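Local coordinates for ABC transporter, substrate binding protein (Mannopine) (Agrobacterium fabrum, PDB 5L9S) that probably captures mannopine in the periplasm as the substrate-binding component of an ABC transporter, at residues Q208-L211 / T212-K215. Sequence-based numbering, arbitrary orientation.
Sequences QIWL and TRAK
Trp-210 and Arg-213 meet where strand 206-210 turns directly into helix 211-219, a strand-to-helix junction in a two-lobed periplasmic binding protein, with Trp-210 in the N-cap position. In the sheet, strand 206-210 pairs with 103-116 (antiparallel) and 140-143 (parallel). The Arg-213 side chain runs outward along the indole. Arg-213 CB sits 3.8 Å from Trp-210 O. Arg-213 CG, placed beside the backbone N by a chi1 of -51°, touches Trp-210 CE3 at 3.7 Å, reaching the indole at its edge and close to the ring plane. The rest of the chain stays alongside the tryptophan; both side chains point the same way. At the tip, Arg-213 NH2 comes within 4.1 Å of Trp-210 CZ3, and the guanidinium plane is turned 32° from the indole. Arg-213 NH1 forms a salt bridge with Asp-193, while Trp-189 packs edge-to-face with the ring of Trp-210.

Backbone bonds close the first turn of the helix. Trp-210 O takes a hydrogen bond from Ala-214 N in the carbonyl plane and a weak, strongly bent one from Arg-213 N. Lys-215 N donates to Leu-211 O at 2.9 Å in the next helical bond. On the buried side, Ile-209 CD1 rests on the Ala-214 methyl, CB, at 3.9 Å. Farther round, Lys-215 bends at chi4 (72°), bringing Lys-215 NZ to 3.4 Å from Leu-211 CG, while the same nitrogen makes a weak hydrogen bond to Thr-291 O.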
loop_
_atom_site.group_PDB
_atom_site.type_symbol
_atom_site.label_atom_id
_atom_site.label_comp_id
_atom_site.label_asym_id
_atom_site.label_seq_id
_atom_site.Cartn_x
_atom_site.Cartn_y
_atom_site.Cartn_z
ATOM N N GLN A 208 -14.337 4.586 4.153
ATOM C CA GLN A 208 -13.183 3.871 3.648
ATOM C C GLN A 208 -12.044 4.884 3.761
ATOM O O GLN A 208 -12.047 5.903 3.060
ATOM C CB GLN A 208 -13.394 3.416 2.198
ATOM C CG GLN A 208 -12.134 2.854 1.566
ATOM C CD GLN A 208 -12.375 2.356 0.166
ATOM O OE1 GLN A 208 -12.793 1.226 -0.061
ATOM N NE2 GLN A 208 -12.057 3.149 -0.811
ATOM N N ILE A 209 -11.141 4.668 4.728
ATOM C CA ILE A 209 -10.006 5.572 4.960
ATOM C C ILE A 209 -8.697 4.783 5.073
ATOM O O ILE A 209 -8.731 3.558 5.019
ATOM C CB ILE A 209 -10.242 6.556 6.140
ATOM C CG1 ILE A 209 -10.194 5.856 7.499
ATOM C CG2 ILE A 209 -11.545 7.374 5.948
ATOM C CD1 ILE A 209 -10.182 6.816 8.712
ATOM N N TRP A 210 -7.550 5.471 5.180
ATOM C CA TRP A 210 -6.272 4.779 5.347
ATOM C C TRP A 210 -6.101 4.403 6.824
ATOM O O TRP A 210 -6.388 5.223 7.705
ATOM C CB TRP A 210 -5.080 5.663 4.923
ATOM C CG TRP A 210 -4.983 6.036 3.468
ATOM C CD1 TRP A 210 -5.163 5.218 2.387
ATOM C CD2 TRP A 210 -4.570 7.311 2.943
ATOM N NE1 TRP A 210 -4.999 5.936 1.218
ATOM C CE2 TRP A 210 -4.613 7.218 1.532
ATOM C CE3 TRP A 210 -4.212 8.543 3.530
ATOM C CZ2 TRP A 210 -4.267 8.290 0.700
ATOM C CZ3 TRP A 210 -3.853 9.604 2.702
ATOM C CH2 TRP A 210 -3.906 9.481 1.308
ATOM N N LEU A 211 -5.595 3.182 7.101
ATOM C CA LEU A 211 -5.287 2.741 8.466
ATOM C C LEU A 211 -4.378 3.736 9.213
ATOM O O LEU A 211 -4.595 3.971 10.394
ATOM C CB LEU A 211 -4.685 1.332 8.489
ATOM C CG LEU A 211 -4.439 0.672 9.866
ATOM C CD1 LEU A 211 -5.654 0.783 10.780
ATOM C CD2 LEU A 211 -4.027 -0.758 9.701
ATOM N N THR A 212 -3.422 4.347 8.515
ATOM C CA THR A 212 -2.501 5.362 9.051
ATOM C C THR A 212 -3.263 6.542 9.680
ATOM O O THR A 212 -2.935 6.965 10.799
ATOM C CB THR A 212 -1.511 5.785 7.944
ATOM O OG1 THR A 212 -0.613 4.699 7.747
ATOM C CG2 THR A 212 -0.701 7.034 8.286
ATOM N N ARG A 213 -4.282 7.046 8.962
ATOM C CA ARG A 213 -5.108 8.166 9.415
ATOM C C ARG A 213 -6.109 7.744 10.513
ATOM O O ARG A 213 -6.393 8.549 11.389
ATOM C CB ARG A 213 -5.798 8.900 8.233
ATOM C CG ARG A 213 -4.896 9.334 7.063
ATOM C CD ARG A 213 -3.542 9.915 7.454
ATOM N NE ARG A 213 -3.571 11.366 7.668
ATOM C CZ ARG A 213 -3.058 12.277 6.841
ATOM N NH1 ARG A 213 -3.108 13.559 7.150
ATOM N NH2 ARG A 213 -2.422 11.899 5.740
ATOM N N ALA A 214 -6.600 6.480 10.495
ATOM C CA ALA A 214 -7.490 5.937 11.520
ATOM C C ALA A 214 -6.729 5.780 12.832
ATOM O O ALA A 214 -7.266 6.100 13.885
ATOM C CB ALA A 214 -8.057 4.606 11.066
ATOM N N LYS A 215 -5.473 5.306 12.763
ATOM C CA LYS A 215 -4.534 5.140 13.881
ATOM C C LYS A 215 -4.286 6.458 14.568
ATOM O O LYS A 215 -4.278 6.503 15.800
ATOM C CB LYS A 215 -3.187 4.644 13.353
ATOM C CG LYS A 215 -2.936 3.182 13.536
ATOM C CD LYS A 215 -1.441 2.899 13.388
ATOM C CE LYS A 215 -1.158 1.492 12.928
ATOM N NZ LYS A 215 -1.498 1.236 11.499
#